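Local coordinates for transcriptional regulator (Methanobacterium thermoautotrophicum, PDB 3BPV), which probably binds DNA as a winged-helix transcriptional repressor of the MarR family, at residues L25-L36 with V89-I100. Sequence-based numbering, arbitrary orientation.
Sequences LNLTDAQVACLL and VTRRGEEIIPLI
Leu35 sends its two methyl branches to separate parts of 89-100, a worked example of one forked side chain joining several backbone elements. With CG anti to the backbone N (chi1 -172°), the Leu35 and Val89 side chains cross at about a right angle, bringing Leu35 CD1 to 3.9 Å from Val89 CG1, where strand 84-89 ends. Leu35 CD2 faces the terminal methyls of Ile96 and Ile100, 3.8 Å from each CD1, with Ile97 CD1 slightly farther off. Ile96 CG1 lies between its backbone N and carbonyl carbon (chi1 62°), and its extended chain carries CD1 to meet Leu27 CD1 tip to tip at 3.9 Å. Val32 CG1 and Ile100 CG2 also meet end-on, at 3.6 Å, whereas Leu36 and Ile97 run past each other in opposite directions. An alanine in place of Leu35 would remove both branches and is likely to leave Val89 and the three isoleucine tips without their common partner. No hydrogen bond or salt bridge crosses: helix 29-40 and the turn before it are joined to the end of the wing hairpin and the junction leading into helix 97-111 by apolar packing, so the fit depends on shape, not polar pairing.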
ATOM      1  N   LEU A  25     -11.815  14.646   8.795  1.00 20.25           N
ATOM      2  CA  LEU A  25     -11.964  13.669   9.873  1.00 21.28           C
ATOM      3  C   LEU A  25     -10.588  13.151  10.277  1.00 21.27           C
ATOM      4  O   LEU A  25     -10.468  12.204  11.058  1.00 22.82           O
ATOM      5  CB  LEU A  25     -12.831  12.496   9.412  1.00 22.70           C
ATOM      6  CG  LEU A  25     -14.268  12.828   9.008  1.00 23.82           C
ATOM      7  CD1 LEU A  25     -14.946  11.571   8.492  1.00 25.12           C
ATOM      8  CD2 LEU A  25     -15.020  13.393  10.202  1.00 26.14           C
ATOM      9  N   ASN A  26      -9.556  13.784   9.730  1.00 19.77           N
ATOM     10  CA  ASN A  26      -8.170  13.410   9.996  1.00 19.82           C
ATOM     11  C   ASN A  26      -7.911  11.966   9.605  1.00 19.79           C
ATOM     12  O   ASN A  26      -7.084  11.279  10.211  1.00 21.43           O
ATOM     13  CB  ASN A  26      -7.817  13.617  11.472  1.00 22.20           C
ATOM     14  CG  ASN A  26      -7.665  15.080  11.836  1.00 23.75           C
ATOM     15  OD1 ASN A  26      -7.266  15.897  11.004  1.00 28.71           O
ATOM     16  ND2 ASN A  26      -7.966  15.416  13.082  1.00 27.00           N
ATOM     17  N   LEU A  27      -8.607  11.514   8.573  1.00 17.92           N
ATOM     18  CA  LEU A  27      -8.449  10.145   8.113  1.00 15.85           C
ATOM     19  C   LEU A  27      -7.504  10.031   6.931  1.00 16.88           C
ATOM     20  O   LEU A  27      -7.389  10.940   6.108  1.00 18.18           O
ATOM     21  CB  LEU A  27      -9.814   9.545   7.739  1.00 17.23           C
ATOM     22  CG  LEU A  27     -10.743   9.150   8.889  1.00 16.94           C
ATOM     23  CD1 LEU A  27     -12.120   8.820   8.331  1.00 19.01           C
ATOM     24  CD2 LEU A  27     -10.163   7.953   9.636  1.00 17.50           C
ATOM     25  N   THR A  28      -6.825   8.894   6.875  1.00 15.25           N
ATOM     26  CA  THR A  28      -5.897   8.569   5.813  1.00 15.55           C
ATOM     27  C   THR A  28      -6.248   7.168   5.351  1.00 15.65           C
ATOM     28  O   THR A  28      -6.976   6.440   6.036  1.00 14.87           O
ATOM     29  CB  THR A  28      -4.458   8.534   6.312  1.00 15.98           C
ATOM     30  OG1 THR A  28      -4.374   7.625   7.418  1.00 17.77           O
ATOM     31  CG2 THR A  28      -4.000   9.920   6.735  1.00 17.22           C
ATOM     32  N   ASP A  29      -5.713   6.784   4.205  1.00 15.42           N
ATOM     33  CA  ASP A  29      -5.952   5.468   3.639  1.00 16.23           C
ATOM     34  C   ASP A  29      -5.636   4.368   4.654  1.00 16.43           C
ATOM     35  O   ASP A  29      -6.420   3.441   4.840  1.00 14.81           O
ATOM     36  CB  ASP A  29      -5.077   5.305   2.395  1.00 21.03           C
ATOM     37  CG  ASP A  29      -5.379   4.052   1.624  1.00 27.79           C
ATOM     38  OD1 ASP A  29      -5.383   2.960   2.227  1.00 30.83           O
ATOM     39  OD2 ASP A  29      -5.598   4.165   0.402  1.00 30.06           O
ATOM     40  N   ALA A  30      -4.487   4.467   5.308  1.00 14.52           N
ATOM     41  CA  ALA A  30      -4.084   3.459   6.283  1.00 14.89           C
ATOM     42  C   ALA A  30      -5.091   3.333   7.425  1.00 14.89           C
ATOM     43  O   ALA A  30      -5.402   2.224   7.871  1.00 15.43           O
ATOM     44  CB  ALA A  30      -2.700   3.789   6.833  1.00 16.23           C
ATOM     45  N   GLN A  31      -5.601   4.458   7.915  1.00 14.74           N
ATOM     46  CA  GLN A  31      -6.582   4.417   8.999  1.00 13.63           C
ATOM     47  C   GLN A  31      -7.901   3.820   8.526  1.00 14.17           C
ATOM     48  O   GLN A  31      -8.530   3.051   9.252  1.00 14.34           O
ATOM     49  CB  GLN A  31      -6.848   5.814   9.552  1.00 13.72           C
ATOM     50  CG  GLN A  31      -5.706   6.446  10.305  1.00 14.33           C
ATOM     51  CD  GLN A  31      -6.074   7.829  10.777  1.00 15.92           C
ATOM     52  OE1 GLN A  31      -6.851   7.985  11.713  1.00 18.50           O
ATOM     53  NE2 GLN A  31      -5.538   8.844  10.113  1.00 16.10           N
ATOM     54  N   VAL A  32      -8.332   4.180   7.324  1.00 13.45           N
ATOM     55  CA  VAL A  32      -9.572   3.639   6.796  1.00 13.15           C
ATOM     56  C   VAL A  32      -9.472   2.120   6.672  1.00 14.58           C
ATOM     57  O   VAL A  32     -10.407   1.401   7.021  1.00 15.08           O
ATOM     58  CB  VAL A  32      -9.906   4.249   5.415  1.00 14.57           C
ATOM     59  CG1 VAL A  32     -11.022   3.454   4.737  1.00 16.53           C
ATOM     60  CG2 VAL A  32     -10.336   5.693   5.586  1.00 15.06           C
ATOM     61  N   ALA A  33      -8.343   1.626   6.182  1.00 14.22           N
ATOM     62  CA  ALA A  33      -8.167   0.187   6.024  1.00 13.96           C
ATOM     63  C   ALA A  33      -8.306  -0.510   7.369  1.00 14.74           C
ATOM     64  O   ALA A  33      -9.001  -1.522   7.472  1.00 15.66           O
ATOM     65  CB  ALA A  33      -6.800  -0.109   5.416  1.00 14.33           C
ATOM     66  N   CYS A  34      -7.651   0.027   8.395  1.00 13.22           N
ATOM     67  CA  CYS A  34      -7.732  -0.563   9.728  1.00 14.45           C
ATOM     68  C   CYS A  34      -9.161  -0.494  10.263  1.00 13.68           C
ATOM     69  O   CYS A  34      -9.678  -1.464  10.823  1.00 14.80           O
ATOM     70  CB  CYS A  34      -6.801   0.165  10.699  1.00 14.33           C
ATOM     71  SG  CYS A  34      -5.059  -0.249  10.491  1.00 16.02           S
ATOM     72  N   LEU A  35      -9.804   0.652  10.095  1.00 14.97           N
ATOM     73  CA  LEU A  35     -11.162   0.827  10.582  1.00 14.98           C
ATOM     74  C   LEU A  35     -12.113  -0.184   9.947  1.00 15.50           C
ATOM     75  O   LEU A  35     -12.901  -0.824  10.645  1.00 16.86           O
ATOM     76  CB  LEU A  35     -11.644   2.249  10.289  1.00 15.47           C
ATOM     77  CG  LEU A  35     -12.981   2.643  10.918  1.00 17.47           C
ATOM     78  CD1 LEU A  35     -12.877   2.584  12.427  1.00 20.57           C
ATOM     79  CD2 LEU A  35     -13.347   4.052  10.480  1.00 19.51           C
ATOM     80  N   LEU A  36     -12.041  -0.348   8.630  1.00 15.39           N
ATOM     81  CA  LEU A  36     -12.931  -1.289   7.958  1.00 15.38           C
ATOM     82  C   LEU A  36     -12.647  -2.721   8.374  1.00 16.02           C
ATOM     83  O   LEU A  36     -13.571  -3.530   8.498  1.00 17.27           O
ATOM     84  CB  LEU A  36     -12.826  -1.152   6.436  1.00 15.22           C
ATOM     85  CG  LEU A  36     -13.304   0.191   5.869  1.00 17.88           C
ATOM     86  CD1 LEU A  36     -13.127   0.204   4.358  1.00 18.62           C
ATOM     87  CD2 LEU A  36     -14.771   0.411   6.244  1.00 19.24           C
ATOM     88  N   VAL A  89     -14.676  -1.031  16.874  1.00 18.89           N
ATOM     89  CA  VAL A  89     -15.056   0.267  16.347  1.00 19.86           C
ATOM     90  C   VAL A  89     -16.092   0.870  17.287  1.00 21.44           C
ATOM     91  O   VAL A  89     -16.990   0.178  17.761  1.00 24.20           O
ATOM     92  CB  VAL A  89     -15.664   0.146  14.943  1.00 20.68           C
ATOM     93  CG1 VAL A  89     -16.007   1.524  14.410  1.00 22.14           C
ATOM     94  CG2 VAL A  89     -14.686  -0.551  14.019  1.00 20.46           C
ATOM     95  N   THR A  90     -15.945   2.157  17.571  1.00 21.24           N
ATOM     96  CA  THR A  90     -16.875   2.849  18.450  1.00 22.99           C
ATOM     97  C   THR A  90     -18.128   3.182  17.652  1.00 23.00           C
ATOM     98  O   THR A  90     -18.178   2.966  16.442  1.00 22.95           O
ATOM     99  CB  THR A  90     -16.286   4.164  18.953  1.00 21.77           C
ATOM    100  OG1 THR A  90     -16.021   5.008  17.826  1.00 20.15           O
ATOM    101  CG2 THR A  90     -14.999   3.920  19.734  1.00 22.62           C
ATOM    102  N   ARG A  91     -19.139   3.711  18.331  1.00 24.86           N
ATOM    103  CA  ARG A  91     -20.374   4.087  17.656  1.00 26.34           C
ATOM    104  C   ARG A  91     -20.039   5.170  16.639  1.00 24.93           C
ATOM    105  O   ARG A  91     -20.545   5.166  15.516  1.00 25.34           O
ATOM    106  CB  ARG A  91     -21.386   4.624  18.667  1.00 29.62           C
ATOM    107  CG  ARG A  91     -22.683   5.099  18.040  1.00 34.38           C
ATOM    108  CD  ARG A  91     -23.479   3.960  17.414  1.00 37.49           C
ATOM    109  NE  ARG A  91     -24.017   3.038  18.416  1.00 40.88           N
ATOM    110  CZ  ARG A  91     -23.333   2.042  18.971  1.00 42.33           C
ATOM    111  NH1 ARG A  91     -22.072   1.819  18.627  1.00 42.89           N
ATOM    112  NH2 ARG A  91     -23.911   1.268  19.880  1.00 42.59           N
ATOM    113  N   ARG A  92     -19.173   6.092  17.048  1.00 23.83           N
ATOM    114  CA  ARG A  92     -18.736   7.192  16.198  1.00 23.38           C
ATOM    115  C   ARG A  92     -18.079   6.630  14.939  1.00 21.54           C
ATOM    116  O   ARG A  92     -18.318   7.113  13.833  1.00 21.53           O
ATOM    117  CB  ARG A  92     -17.742   8.065  16.967  1.00 24.51           C
ATOM    118  CG  ARG A  92     -17.233   9.294  16.228  1.00 28.32           C
ATOM    119  CD  ARG A  92     -18.321  10.343  16.056  1.00 33.09           C
ATOM    120  NE  ARG A  92     -17.776  11.650  15.690  1.00 37.11           N
ATOM    121  CZ  ARG A  92     -17.159  11.920  14.543  1.00 37.81           C
ATOM    122  NH1 ARG A  92     -17.001  10.975  13.630  1.00 39.91           N
ATOM    123  NH2 ARG A  92     -16.693  13.140  14.313  1.00 39.80           N
ATOM    124  N   GLY A  93     -17.250   5.605  15.116  1.00 21.65           N
ATOM    125  CA  GLY A  93     -16.580   4.990  13.984  1.00 21.52           C
ATOM    126  C   GLY A  93     -17.533   4.302  13.022  1.00 21.79           C
ATOM    127  O   GLY A  93     -17.379   4.404  11.807  1.00 21.41           O
ATOM    128  N   GLU A  94     -18.522   3.594  13.558  1.00 23.30           N
ATOM    129  CA  GLU A  94     -19.487   2.897  12.716  1.00 24.31           C
ATOM    130  C   GLU A  94     -20.346   3.882  11.930  1.00 23.61           C
ATOM    131  O   GLU A  94     -20.799   3.585  10.826  1.00 24.54           O
ATOM    132  CB  GLU A  94     -20.400   2.015  13.573  1.00 26.70           C
ATOM    133  CG  GLU A  94     -19.667   1.037  14.467  1.00 32.28           C
ATOM    134  CD  GLU A  94     -20.613   0.129  15.224  1.00 35.47           C
ATOM    135  OE1 GLU A  94     -21.471   0.648  15.971  1.00 38.62           O
ATOM    136  OE2 GLU A  94     -20.499  -1.106  15.073  1.00 37.50           O
ATOM    137  N   GLU A  95     -20.553   5.066  12.490  1.00 22.93           N
ATOM    138  CA  GLU A  95     -21.385   6.060  11.832  1.00 23.24           C
ATOM    139  C   GLU A  95     -20.733   6.782  10.659  1.00 22.59           C
ATOM    140  O   GLU A  95     -21.429   7.387   9.845  1.00 24.07           O
ATOM    141  CB  GLU A  95     -21.904   7.045  12.877  1.00 22.50           C
ATOM    142  CG  GLU A  95     -22.759   6.332  13.920  1.00 24.29           C
ATOM    143  CD  GLU A  95     -23.076   7.174  15.129  1.00 24.77           C
ATOM    144  OE1 GLU A  95     -22.175   7.879  15.624  1.00 25.10           O
ATOM    145  OE2 GLU A  95     -24.230   7.115  15.604  1.00 28.09           O
ATOM    146  N   ILE A  96     -19.408   6.708  10.558  1.00 22.06           N
ATOM    147  CA  ILE A  96     -18.714   7.359   9.447  1.00 22.42           C
ATOM    148  C   ILE A  96     -18.427   6.385   8.310  1.00 22.22           C
ATOM    149  O   ILE A  96     -17.905   6.784   7.271  1.00 22.72           O
ATOM    150  CB  ILE A  96     -17.369   8.001   9.877  1.00 23.71           C
ATOM    151  CG1 ILE A  96     -16.411   6.930  10.402  1.00 22.91           C
ATOM    152  CG2 ILE A  96     -17.615   9.087  10.909  1.00 25.34           C
ATOM    153  CD1 ILE A  96     -14.999   7.439  10.654  1.00 26.67           C
ATOM    154  N   ILE A  97     -18.764   5.112   8.500  1.00 22.07           N
ATOM    155  CA  ILE A  97     -18.530   4.104   7.466  1.00 22.55           C
ATOM    156  C   ILE A  97     -19.265   4.436   6.164  1.00 21.75           C
ATOM    157  O   ILE A  97     -18.717   4.267   5.073  1.00 21.90           O
ATOM    158  CB  ILE A  97     -18.960   2.690   7.938  1.00 23.81           C
ATOM    159  CG1 ILE A  97     -18.188   2.306   9.203  1.00 27.51           C
ATOM    160  CG2 ILE A  97     -18.702   1.667   6.833  1.00 23.14           C
ATOM    161  CD1 ILE A  97     -16.686   2.283   9.032  1.00 28.42           C
ATOM    162  N   PRO A  98     -20.530   4.886   6.254  1.00 20.47           N
ATOM    163  CA  PRO A  98     -21.242   5.215   5.016  1.00 19.76           C
ATOM    164  C   PRO A  98     -20.512   6.298   4.232  1.00 19.32           C
ATOM    165  O   PRO A  98     -20.469   6.257   3.002  1.00 20.32           O
ATOM    166  CB  PRO A  98     -22.607   5.676   5.516  1.00 19.43           C
ATOM    167  CG  PRO A  98     -22.812   4.806   6.713  1.00 19.53           C
ATOM    168  CD  PRO A  98     -21.457   4.870   7.399  1.00 20.63           C
ATOM    169  N   LEU A  99     -19.945   7.265   4.950  1.00 19.34           N
ATOM    170  CA  LEU A  99     -19.201   8.351   4.324  1.00 21.21           C
ATOM    171  C   LEU A  99     -17.990   7.773   3.607  1.00 20.04           C
ATOM    172  O   LEU A  99     -17.664   8.170   2.487  1.00 20.83           O
ATOM    173  CB  LEU A  99     -18.733   9.357   5.377  1.00 23.60           C
ATOM    174  CG  LEU A  99     -19.782  10.181   6.123  1.00 26.94           C
ATOM    175  CD1 LEU A  99     -19.132  10.876   7.306  1.00 29.16           C
ATOM    176  CD2 LEU A  99     -20.408  11.197   5.182  1.00 28.13           C
ATOM    177  N   ILE A 100     -17.320   6.837   4.267  1.00 18.86           N
ATOM    178  CA  ILE A 100     -16.146   6.191   3.700  1.00 18.59           C
ATOM    179  C   ILE A 100     -16.516   5.424   2.437  1.00 18.05           C
ATOM    180  O   ILE A 100     -15.842   5.530   1.414  1.00 17.98           O
ATOM    181  CB  ILE A 100     -15.512   5.224   4.718  1.00 20.78           C
ATOM    182  CG1 ILE A 100     -14.865   6.025   5.849  1.00 21.62           C
ATOM    183  CG2 ILE A 100     -14.487   4.332   4.035  1.00 21.37           C
ATOM    184  CD1 ILE A 100     -14.298   5.165   6.967  1.00 20.05           C
TER